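Local coordinates for protein gingipain R (Porphyromonas gingivalis, PDB 1CVR) that cleaves proteins and peptides after arginine as a bacterial cysteine proteinase with a caspase-like catalytic fold and a C-terminal immunoglobulin-like domain, at residues Arg133-Glu138 and Leu345-Val350; Ala360-Ser363 and Thr368-Val371; Cys373-Ala378 and Tyr420-Val425. All coordinates share one frame; numbering follows the deposited sequence.

Contact 1. Residues Arg133-Glu138 and Leu345-Val350; sequences RNITTE and LVRTLV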
ATOM      1  N   ARG A 133      11.859   3.101  -4.921  1.00 14.57           N
ATOM      2  CA  ARG A 133      13.079   3.284  -5.696  1.00 16.20           C
ATOM      3  C   ARG A 133      14.300   3.854  -5.001  1.00 18.04           C
ATOM      4  O   ARG A 133      15.412   3.373  -5.209  1.00 18.21           O
ATOM      5  CB  ARG A 133      12.788   4.184  -6.900  1.00 16.19           C
ATOM      6  CG  ARG A 133      13.916   4.260  -7.927  1.00 18.45           C
ATOM      7  CD  ARG A 133      13.503   5.116  -9.115  1.00 22.89           C
ATOM      8  NE  ARG A 133      13.348   6.502  -8.696  1.00 25.19           N
ATOM      9  CZ  ARG A 133      12.806   7.466  -9.434  1.00 28.60           C
ATOM     10  NH1 ARG A 133      12.352   7.200 -10.654  1.00 29.94           N
ATOM     11  NH2 ARG A 133      12.735   8.705  -8.949  1.00 27.71           N
ATOM     12  N   ASN A 134      14.083   4.858  -4.162  1.00 19.10           N
ATOM     13  CA  ASN A 134      15.180   5.592  -3.546  1.00 21.50           C
ATOM     14  C   ASN A 134      15.600   5.404  -2.082  1.00 22.66           C
ATOM     15  O   ASN A 134      16.433   6.164  -1.593  1.00 23.34           O
ATOM     16  CB  ASN A 134      14.913   7.067  -3.839  1.00 23.15           C
ATOM     17  CG  ASN A 134      14.854   7.352  -5.344  1.00 27.33           C
ATOM     18  OD1 ASN A 134      14.065   8.168  -5.811  1.00 31.97           O
ATOM     19  ND2 ASN A 134      15.711   6.686  -6.099  1.00 27.90           N
ATOM     20  N   ILE A 135      15.055   4.411  -1.385  1.00 21.92           N
ATOM     21  CA  ILE A 135      15.438   4.172   0.008  1.00 21.24           C
ATOM     22  C   ILE A 135      16.820   3.500   0.043  1.00 22.33           C
ATOM     23  O   ILE A 135      17.071   2.546  -0.692  1.00 22.18           O
ATOM     24  CB  ILE A 135      14.401   3.267   0.724  1.00 20.52           C
ATOM     25  CG1 ILE A 135      13.060   3.997   0.832  1.00 17.51           C
ATOM     26  CG2 ILE A 135      14.915   2.848   2.101  1.00 20.04           C
ATOM     27  CD1 ILE A 135      13.144   5.309   1.567  1.00 19.38           C
ATOM     28  N   THR A 136      17.710   4.002   0.897  1.00 22.98           N
ATOM     29  CA  THR A 136      19.069   3.457   1.009  1.00 22.82           C
ATOM     30  C   THR A 136      19.401   2.949   2.426  1.00 23.03           C
ATOM     31  O   THR A 136      18.565   3.007   3.341  1.00 22.68           O
ATOM     32  CB  THR A 136      20.113   4.517   0.649  1.00 22.35           C
ATOM     33  OG1 THR A 136      20.224   5.450   1.726  1.00 24.14           O
ATOM     34  CG2 THR A 136      19.692   5.282  -0.585  1.00 21.26           C
ATOM     35  N   THR A 137      20.627   2.460   2.599  1.00 21.58           N
ATOM     36  CA  THR A 137      21.085   1.946   3.886  1.00 21.38           C
ATOM     37  C   THR A 137      21.157   3.068   4.909  1.00 22.71           C
ATOM     38  O   THR A 137      21.295   2.816   6.099  1.00 24.44           O
ATOM     39  CB  THR A 137      22.503   1.309   3.786  1.00 23.16           C
ATOM     40  OG1 THR A 137      23.415   2.271   3.230  1.00 26.11           O
ATOM     41  CG2 THR A 137      22.481   0.060   2.916  1.00 20.69           C
ATOM     42  N   GLU A 138      21.056   4.311   4.453  1.00 24.47           N
ATOM     43  CA  GLU A 138      21.121   5.435   5.374  1.00 26.84           C
ATOM     44  C   GLU A 138      19.765   5.883   5.934  1.00 25.11           C
ATOM     45  O   GLU A 138      19.705   6.771   6.786  1.00 22.54           O
ATOM     46  CB  GLU A 138      21.841   6.603   4.710  1.00 30.68           C
ATOM     47  CG  GLU A 138      23.266   6.243   4.290  1.00 37.86           C
ATOM     48  CD  GLU A 138      24.061   5.573   5.409  1.00 41.29           C
ATOM     49  OE1 GLU A 138      24.160   6.158   6.511  1.00 44.14           O
ATOM     50  OE2 GLU A 138      24.592   4.456   5.182  1.00 46.17           O
ATOM     51  N   LEU A 345       5.250  -1.954  -2.253  1.00 13.34           N
ATOM     52  CA  LEU A 345       6.111  -2.964  -1.622  1.00 14.68           C
ATOM     53  C   LEU A 345       6.534  -2.403  -0.262  1.00 13.31           C
ATOM     54  O   LEU A 345       7.335  -1.483  -0.195  1.00 12.65           O
ATOM     55  CB  LEU A 345       7.364  -3.220  -2.483  1.00 16.18           C
ATOM     56  CG  LEU A 345       7.099  -3.867  -3.851  1.00 16.86           C
ATOM     57  CD1 LEU A 345       8.387  -3.933  -4.682  1.00 16.39           C
ATOM     58  CD2 LEU A 345       6.530  -5.262  -3.622  1.00 13.88           C
ATOM     59  N   VAL A 346       6.010  -2.955   0.821  1.00 13.03           N
ATOM     60  CA  VAL A 346       6.341  -2.425   2.137  1.00 12.68           C
ATOM     61  C   VAL A 346       7.775  -2.699   2.577  1.00 15.30           C
ATOM     62  O   VAL A 346       8.408  -3.660   2.127  1.00 15.32           O
ATOM     63  CB  VAL A 346       5.388  -2.971   3.210  1.00 13.24           C
ATOM     64  CG1 VAL A 346       3.932  -2.564   2.876  1.00 13.55           C
ATOM     65  CG2 VAL A 346       5.514  -4.495   3.291  1.00 12.13           C
ATOM     66  N   ARG A 347       8.289  -1.826   3.437  1.00 13.23           N
ATOM     67  CA  ARG A 347       9.632  -1.980   3.995  1.00 13.87           C
ATOM     68  C   ARG A 347       9.430  -2.029   5.502  1.00 15.58           C
ATOM     69  O   ARG A 347       8.649  -1.246   6.053  1.00 13.94           O
ATOM     70  CB  ARG A 347      10.529  -0.788   3.637  1.00 11.65           C
ATOM     71  CG  ARG A 347      10.941  -0.722   2.163  1.00 14.07           C
ATOM     72  CD  ARG A 347      11.691   0.566   1.860  1.00 12.78           C
ATOM     73  NE  ARG A 347      12.131   0.614   0.474  1.00 15.75           N
ATOM     74  CZ  ARG A 347      13.099  -0.147  -0.032  1.00 16.05           C
ATOM     75  NH1 ARG A 347      13.741  -1.022   0.734  1.00 13.17           N
ATOM     76  NH2 ARG A 347      13.411  -0.045  -1.313  1.00 15.21           N
ATOM     77  N   THR A 348      10.124  -2.946   6.171  1.00 15.49           N
ATOM     78  CA  THR A 348      10.006  -3.080   7.616  1.00 15.18           C
ATOM     79  C   THR A 348      11.294  -2.732   8.367  1.00 16.70           C
ATOM     80  O   THR A 348      11.238  -2.233   9.485  1.00 18.24           O
ATOM     81  CB  THR A 348       9.608  -4.516   8.011  1.00 15.65           C
ATOM     82  OG1 THR A 348      10.498  -5.449   7.378  1.00 15.13           O
ATOM     83  CG2 THR A 348       8.158  -4.805   7.598  1.00 16.31           C
ATOM     84  N   LEU A 349      12.449  -2.994   7.756  1.00 15.28           N
ATOM     85  CA  LEU A 349      13.728  -2.731   8.411  1.00 16.90           C
ATOM     86  C   LEU A 349      14.650  -1.926   7.512  1.00 15.13           C
ATOM     87  O   LEU A 349      14.347  -1.715   6.343  1.00 15.93           O
ATOM     88  CB  LEU A 349      14.401  -4.064   8.774  1.00 16.02           C
ATOM     89  CG  LEU A 349      13.570  -5.058   9.597  1.00 18.07           C
ATOM     90  CD1 LEU A 349      14.284  -6.422   9.684  1.00 19.11           C
ATOM     91  CD2 LEU A 349      13.322  -4.471  10.980  1.00 19.09           C
ATOM     92  N   VAL A 350      15.766  -1.457   8.066  1.00 15.70           N
ATOM     93  CA  VAL A 350      16.739  -0.706   7.278  1.00 16.02           C
ATOM     94  C   VAL A 350      17.192  -1.735   6.243  1.00 16.65           C
ATOM     95  O   VAL A 350      17.537  -2.859   6.590  1.00 16.18           O
ATOM     96  CB  VAL A 350      17.930  -0.255   8.141  1.00 17.39           C
ATOM     97  CG1 VAL A 350      18.950   0.484   7.273  1.00 16.97           C
ATOM     98  CG2 VAL A 350      17.440   0.646   9.259  1.00 17.05           C
TER
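Ile-135 and Arg-347 meet in a van der Waals contact, an aliphatic branch point laid against a flat cation. The CB of Ile-135 sits over one face of the guanidinium, 3.5 Å from NE of Arg-347 and displaced toward the rim of the group. CG1 of the isoleucine reaches NE at the same distance, and its flank also runs along the arginine CD, the two side chains sliding past each other in opposite directions. The arginine gets there with a chain extended from CG to NE, turning only at the last torsion (chi4 -71°), which swings the plane of the guanidinium against the isoleucine.

A second contact, further along, sets a methyl against a backbone oxygen. CG1 of Val-350 approaches the carbonyl O of Thr-137 at 3.5 Å, lying anti to its own backbone N (chi1 178°).

Polar bonds run beside the contact. The N-H of Arg-347 NE is given to the carbonyl O of Tyr-131, near the end of helix 118-133, while NH1 bonds to the carbonyl O of Lys-422. In the segment leaving the helix, OG1 of Thr-136 accepts from N of Glu-138 at 3.1 Å, forming an ST turn that shapes the backbone around Thr-137.

The chemistry divides the arginine between two tasks: NE and NH1 bind carbonyl oxygens of the catalytic and immunoglobulin-like parts, while one face accepts hydrocarbon. A buried cation held this way has its rotation fixed by the bonds, and its charge is probably eased by the carbonyl dipoles directed at it.

Contact 2. Residues Ala360-Ser363 and Thr368-Val371; sequences ANIS and TFEV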
ATOM      1  N   ALA A 360      27.174  -5.808 -19.562  1.00 28.27           N
ATOM      2  CA  ALA A 360      27.064  -4.374 -19.778  1.00 29.75           C
ATOM      3  C   ALA A 360      26.336  -4.113 -21.088  1.00 30.01           C
ATOM      4  O   ALA A 360      25.805  -3.024 -21.312  1.00 29.05           O
ATOM      5  CB  ALA A 360      28.449  -3.750 -19.809  1.00 30.46           C
ATOM      6  N   ASN A 361      26.309  -5.129 -21.946  1.00 32.09           N
ATOM      7  CA  ASN A 361      25.670  -5.026 -23.255  1.00 33.31           C
ATOM      8  C   ASN A 361      24.693  -6.166 -23.506  1.00 33.29           C
ATOM      9  O   ASN A 361      24.706  -7.189 -22.815  1.00 32.76           O
ATOM     10  CB  ASN A 361      26.712  -5.067 -24.383  1.00 36.97           C
ATOM     11  CG  ASN A 361      27.701  -3.909 -24.339  1.00 40.13           C
ATOM     12  OD1 ASN A 361      28.572  -3.799 -25.207  1.00 41.52           O
ATOM     13  ND2 ASN A 361      27.580  -3.047 -23.333  1.00 43.57           N
ATOM     14  N   ILE A 362      23.847  -5.980 -24.511  1.00 32.44           N
ATOM     15  CA  ILE A 362      22.887  -7.000 -24.904  1.00 32.17           C
ATOM     16  C   ILE A 362      22.783  -6.968 -26.426  1.00 32.36           C
ATOM     17  O   ILE A 362      22.821  -5.906 -27.042  1.00 33.03           O
ATOM     18  CB  ILE A 362      21.491  -6.762 -24.276  1.00 30.41           C
ATOM     19  CG1 ILE A 362      20.540  -7.891 -24.696  1.00 30.86           C
ATOM     20  CG2 ILE A 362      20.948  -5.394 -24.680  1.00 28.60           C
ATOM     21  CD1 ILE A 362      19.152  -7.805 -24.078  1.00 26.82           C
ATOM     22  N   SER A 363      22.674  -8.137 -27.035  1.00 34.09           N
ATOM     23  CA  SER A 363      22.575  -8.209 -28.484  1.00 34.63           C
ATOM     24  C   SER A 363      21.234  -7.673 -28.957  1.00 33.92           C
ATOM     25  O   SER A 363      20.206  -7.953 -28.351  1.00 34.52           O
ATOM     26  CB  SER A 363      22.741  -9.651 -28.951  1.00 33.74           C
ATOM     27  OG  SER A 363      22.576  -9.736 -30.353  1.00 35.69           O
ATOM     28  N   THR A 368      16.764 -13.459 -24.760  1.00 27.96           N
ATOM     29  CA  THR A 368      16.856 -13.571 -23.312  1.00 29.20           C
ATOM     30  C   THR A 368      18.006 -12.747 -22.761  1.00 28.86           C
ATOM     31  O   THR A 368      18.878 -12.282 -23.501  1.00 28.48           O
ATOM     32  CB  THR A 368      17.089 -15.025 -22.869  1.00 30.67           C
ATOM     33  OG1 THR A 368      18.403 -15.432 -23.274  1.00 32.61           O
ATOM     34  CG2 THR A 368      16.062 -15.945 -23.501  1.00 29.39           C
ATOM     35  N   PHE A 369      18.006 -12.576 -21.447  1.00 27.47           N
ATOM     36  CA  PHE A 369      19.045 -11.812 -20.789  1.00 26.77           C
ATOM     37  C   PHE A 369      19.186 -12.426 -19.406  1.00 26.50           C
ATOM     38  O   PHE A 369      18.204 -12.564 -18.686  1.00 25.43           O
ATOM     39  CB  PHE A 369      18.617 -10.352 -20.698  1.00 25.56           C
ATOM     40  CG  PHE A 369      19.684  -9.439 -20.195  1.00 27.40           C
ATOM     41  CD1 PHE A 369      20.835  -9.220 -20.939  1.00 28.01           C
ATOM     42  CD2 PHE A 369      19.532  -8.779 -18.981  1.00 27.26           C
ATOM     43  CE1 PHE A 369      21.827  -8.354 -20.484  1.00 29.03           C
ATOM     44  CE2 PHE A 369      20.514  -7.909 -18.514  1.00 28.45           C
ATOM     45  CZ  PHE A 369      21.667  -7.696 -19.270  1.00 28.79           C
ATOM     46  N   GLU A 370      20.407 -12.800 -19.043  1.00 28.96           N
ATOM     47  CA  GLU A 370      20.663 -13.428 -17.753  1.00 29.54           C
ATOM     48  C   GLU A 370      21.334 -12.478 -16.784  1.00 28.87           C
ATOM     49  O   GLU A 370      22.313 -11.824 -17.124  1.00 26.46           O
ATOM     50  CB  GLU A 370      21.553 -14.657 -17.931  1.00 33.53           C
ATOM     51  CG  GLU A 370      21.072 -15.612 -19.010  1.00 39.79           C
ATOM     52  CD  GLU A 370      21.894 -16.889 -19.066  1.00 43.23           C
ATOM     53  OE1 GLU A 370      21.766 -17.621 -20.076  1.00 45.16           O
ATOM     54  OE2 GLU A 370      22.649 -17.162 -18.101  1.00 41.18           O
ATOM     55  N   VAL A 371      20.801 -12.432 -15.567  1.00 28.20           N
ATOM     56  CA  VAL A 371      21.311 -11.566 -14.512  1.00 29.57           C
ATOM     57  C   VAL A 371      21.643 -12.402 -13.284  1.00 28.85           C
ATOM     58  O   VAL A 371      20.891 -13.308 -12.924  1.00 28.76           O
ATOM     59  CB  VAL A 371      20.251 -10.512 -14.105  1.00 30.67           C
ATOM     60  CG1 VAL A 371      20.792  -9.619 -13.019  1.00 31.58           C
ATOM     61  CG2 VAL A 371      19.852  -9.695 -15.312  1.00 31.26           C
TER
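The Phe-369 ring receives a carbonyl at its edge: O of Asn-361 lies near the ring plane, 3.9 Å from CE1, where the weakly positive aromatic hydrogens point. Ile-362 comes to the ring obliquely. Its CD1 is 3.8 Å from CD1 of Phe-369, and its CB stands 4.1 Å from CE1, so that the aliphatic chain passes the CE1-CD1 bond of the ring at a slant. Both side chains leave their backbones toward the opposing segment. In Ile-362 the chain is extended through CD1 (chi1 -178°, chi2 177°), which carries the methyl out to the ring. Val-429 of strand 425-431 touches both side chains, and Pro-359 adds to the surroundings of the ring.

The two strands belong to different sheets of the immunoglobulin-like domain. Strand 361-362 bonds through its backbone to strand 425-431, whereas 368-373 pairs with 398-402, so the Ile-362 and Phe-369 pair fills the interior of a beta-sandwich, close to where the chain crosses from one sheet to the other. The CA atoms of these two residues are 7.4 Å apart, a spacing bridged by side chains.

On the other side of its strand, Asn-361 turns its amide back along the chain. ND2 gives a hydrogen bond to O of Ala-360 at 2.7 Å, with the acceptor in the amide plane but the donor 60° above the carbonyl plane.

Contact 3. Residues Cys373-Ala378 and Tyr420-Val425; sequences CDYNGA and YNKVTV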
ATOM      1  N   CYS A 373      22.233 -12.523  -9.229  1.00 28.74           N
ATOM      2  CA  CYS A 373      21.878 -11.744  -8.039  1.00 28.36           C
ATOM      3  C   CYS A 373      22.019 -12.602  -6.784  1.00 28.00           C
ATOM      4  O   CYS A 373      21.509 -13.717  -6.726  1.00 28.13           O
ATOM      5  CB  CYS A 373      20.440 -11.210  -8.154  1.00 28.11           C
ATOM      6  SG  CYS A 373      19.945 -10.071  -6.817  1.00 27.82           S
ATOM      7  N   ASP A 374      22.703 -12.078  -5.772  1.00 29.55           N
ATOM      8  CA  ASP A 374      22.904 -12.843  -4.544  1.00 31.17           C
ATOM      9  C   ASP A 374      21.709 -12.850  -3.597  1.00 31.86           C
ATOM     10  O   ASP A 374      21.846 -13.224  -2.433  1.00 33.28           O
ATOM     11  CB  ASP A 374      24.159 -12.342  -3.815  1.00 32.44           C
ATOM     12  CG  ASP A 374      23.982 -10.962  -3.202  1.00 34.48           C
ATOM     13  OD1 ASP A 374      23.212 -10.145  -3.752  1.00 32.33           O
ATOM     14  OD2 ASP A 374      24.642 -10.690  -2.175  1.00 35.83           O
ATOM     15  N   TYR A 375      20.540 -12.447  -4.093  1.00 30.72           N
ATOM     16  CA  TYR A 375      19.320 -12.446  -3.281  1.00 29.10           C
ATOM     17  C   TYR A 375      18.188 -13.128  -4.030  1.00 29.11           C
ATOM     18  O   TYR A 375      17.595 -12.532  -4.932  1.00 29.37           O
ATOM     19  CB  TYR A 375      18.865 -11.018  -2.949  1.00 30.32           C
ATOM     20  CG  TYR A 375      17.616 -10.990  -2.080  1.00 29.03           C
ATOM     21  CD1 TYR A 375      17.636 -11.522  -0.792  1.00 29.47           C
ATOM     22  CD2 TYR A 375      16.412 -10.465  -2.560  1.00 29.15           C
ATOM     23  CE1 TYR A 375      16.488 -11.537   0.007  1.00 31.61           C
ATOM     24  CE2 TYR A 375      15.255 -10.475  -1.772  1.00 30.43           C
ATOM     25  CZ  TYR A 375      15.302 -11.014  -0.488  1.00 31.43           C
ATOM     26  OH  TYR A 375      14.176 -11.034   0.306  1.00 31.88           O
ATOM     27  N   ASN A 376      17.867 -14.363  -3.661  1.00 27.96           N
ATOM     28  CA  ASN A 376      16.791 -15.069  -4.340  1.00 27.63           C
ATOM     29  C   ASN A 376      15.452 -14.456  -3.978  1.00 27.31           C
ATOM     30  O   ASN A 376      15.189 -14.173  -2.815  1.00 26.79           O
ATOM     31  CB  ASN A 376      16.811 -16.559  -3.983  1.00 28.96           C
ATOM     32  CG  ASN A 376      18.081 -17.249  -4.452  1.00 29.52           C
ATOM     33  OD1 ASN A 376      18.537 -17.027  -5.572  1.00 29.73           O
ATOM     34  ND2 ASN A 376      18.646 -18.103  -3.607  1.00 32.63           N
ATOM     35  N   GLY A 377      14.614 -14.236  -4.984  1.00 26.32           N
ATOM     36  CA  GLY A 377      13.315 -13.637  -4.737  1.00 25.25           C
ATOM     37  C   GLY A 377      13.237 -12.221  -5.284  1.00 23.87           C
ATOM     38  O   GLY A 377      12.159 -11.617  -5.335  1.00 22.20           O
ATOM     39  N   ALA A 378      14.385 -11.677  -5.672  1.00 21.84           N
ATOM     40  CA  ALA A 378      14.424 -10.331  -6.229  1.00 21.65           C
ATOM     41  C   ALA A 378      13.707 -10.350  -7.573  1.00 22.07           C
ATOM     42  O   ALA A 378      13.599 -11.393  -8.221  1.00 21.34           O
ATOM     43  CB  ALA A 378      15.868  -9.874  -6.421  1.00 20.79           C
ATOM     44  N   TYR A 420      12.817  -7.546  -1.312  1.00 17.78           N
ATOM     45  CA  TYR A 420      12.278  -7.237   0.009  1.00 17.49           C
ATOM     46  C   TYR A 420      13.363  -6.729   0.982  1.00 18.34           C
ATOM     47  O   TYR A 420      14.348  -7.431   1.250  1.00 16.04           O
ATOM     48  CB  TYR A 420      11.604  -8.478   0.583  1.00 18.98           C
ATOM     49  CG  TYR A 420      11.081  -8.302   1.995  1.00 18.32           C
ATOM     50  CD1 TYR A 420      10.068  -7.377   2.280  1.00 19.04           C
ATOM     51  CD2 TYR A 420      11.611  -9.051   3.049  1.00 17.74           C
ATOM     52  CE1 TYR A 420       9.593  -7.201   3.592  1.00 18.33           C
ATOM     53  CE2 TYR A 420      11.144  -8.883   4.368  1.00 18.13           C
ATOM     54  CZ  TYR A 420      10.140  -7.957   4.629  1.00 18.67           C
ATOM     55  OH  TYR A 420       9.703  -7.773   5.928  1.00 19.48           O
ATOM     56  N   ASN A 421      13.156  -5.519   1.516  1.00 16.83           N
ATOM     57  CA  ASN A 421      14.096  -4.885   2.441  1.00 17.33           C
ATOM     58  C   ASN A 421      15.488  -4.769   1.807  1.00 19.41           C
ATOM     59  O   ASN A 421      16.507  -4.911   2.485  1.00 19.18           O
ATOM     60  CB  ASN A 421      14.180  -5.671   3.762  1.00 18.02           C
ATOM     61  CG  ASN A 421      13.086  -5.291   4.756  1.00 16.74           C
ATOM     62  OD1 ASN A 421      12.849  -6.005   5.728  1.00 20.06           O
ATOM     63  ND2 ASN A 421      12.441  -4.145   4.532  1.00 11.63           N
ATOM     64  N   LYS A 422      15.511  -4.500   0.507  1.00 19.26           N
ATOM     65  CA  LYS A 422      16.757  -4.341  -0.231  1.00 19.79           C
ATOM     66  C   LYS A 422      16.809  -2.977  -0.884  1.00 19.67           C
ATOM     67  O   LYS A 422      15.774  -2.338  -1.116  1.00 17.27           O
ATOM     68  CB  LYS A 422      16.873  -5.409  -1.322  1.00 20.57           C
ATOM     69  CG  LYS A 422      16.971  -6.829  -0.799  1.00 21.96           C
ATOM     70  CD  LYS A 422      18.276  -7.005  -0.049  1.00 25.36           C
ATOM     71  CE  LYS A 422      18.467  -8.427   0.435  1.00 27.88           C
ATOM     72  NZ  LYS A 422      19.848  -8.591   1.027  1.00 32.35           N
ATOM     73  N   VAL A 423      18.025  -2.522  -1.179  1.00 19.44           N
ATOM     74  CA  VAL A 423      18.184  -1.253  -1.852  1.00 18.69           C
ATOM     75  C   VAL A 423      18.006  -1.553  -3.333  1.00 20.64           C
ATOM     76  O   VAL A 423      18.645  -2.458  -3.878  1.00 19.40           O
ATOM     77  CB  VAL A 423      19.575  -0.638  -1.614  1.00 19.90           C
ATOM     78  CG1 VAL A 423      19.728   0.657  -2.456  1.00 18.80           C
ATOM     79  CG2 VAL A 423      19.745  -0.323  -0.133  1.00 15.73           C
ATOM     80  N   THR A 424      17.115  -0.810  -3.979  1.00 19.77           N
ATOM     81  CA  THR A 424      16.855  -1.017  -5.393  1.00 18.52           C
ATOM     82  C   THR A 424      18.070  -0.714  -6.257  1.00 19.60           C
ATOM     83  O   THR A 424      18.719   0.317  -6.089  1.00 19.33           O
ATOM     84  CB  THR A 424      15.683  -0.153  -5.872  1.00 18.39           C
ATOM     85  OG1 THR A 424      14.499  -0.576  -5.191  1.00 16.22           O
ATOM     86  CG2 THR A 424      15.489  -0.303  -7.402  1.00 14.58           C
ATOM     87  N   VAL A 425      18.355  -1.632  -7.180  1.00 18.95           N
ATOM     88  CA  VAL A 425      19.472  -1.506  -8.098  1.00 20.01           C
ATOM     89  C   VAL A 425      18.958  -1.154  -9.488  1.00 21.24           C
ATOM     90  O   VAL A 425      17.998  -1.757  -9.982  1.00 20.62           O
ATOM     91  CB  VAL A 425      20.268  -2.822  -8.185  1.00 20.65           C
ATOM     92  CG1 VAL A 425      21.398  -2.679  -9.209  1.00 20.34           C
ATOM     93  CG2 VAL A 425      20.839  -3.184  -6.813  1.00 19.97           C
TER
HETATM   94  O   HOH W   1      11.931  -9.754  -2.900  1.00 27.26           O
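Lys-422 lays its CE over one face of the Tyr-375 ring, 3.7 Å from the ring centroid and 22° off the normal, a CH-pi contact. The methylene is shifted toward the rim, and CD1 of the tyrosine is its nearest atom at 3.4 Å. CG of the lysine lies 4.1 Å from CD2 and CE2 of Tyr-375, and the bend at chi2 (-66°) turns the rest of the chain so that CE comes over the face. At the far end of the ring, OH of Tyr-375 touches CB of Tyr-420 at 3.6 Å and lies near the plane of the second tyrosine, at its edge.

A water joins the two segments beside the ring, at its edge: it donates to O of Gly-377 at 3.1 Å and accepts from N of Tyr-420 at 2.9 Å.

Further out, Tyr-375 begins a type II turn ending at Ala-378, closed by a weak backbone bond, with Gly-377 taking the positive phi (110°) of its third position. The ammonium of Lys-422 passes beyond the ring to OG1 of Thr-352. The hydroxyl of Tyr-420 bonds to OH of Tyr-177 in the catalytic part and to OG1 of Thr-348, while Arg-308 makes a cation-pi contact with the Tyr-420 ring.

The lysine is thus used in two ways, its polarised methylene on the pi face and its nitrogen hydrogen-bonded past it, while water carries the backbone link between two loops of the immunoglobulin-like domain.

How the contacts relate
Along the chain the contacts come in series, with contact 2 opening after contact 1 closes and contact 3 after contact 2. Contacts 1 and 3 are neighbours, their centres about 11 Å apart, and they touch where segment 345-350 meets the loop 420-425: OG1 of Thr-348 lies 2.9 Å from OH of Tyr-420, a probable hydrogen bond. Contact 2 stands apart, its centre about 27 Å from that of contact 1 and 19 Å from that of contact 3, although strand 368-373 connects it to contact 3. Contacts 1 and 3 thus mark the junction of the caspase-like part with the immunoglobulin-like domain, whereas contact 2 packs that domain's interior further out.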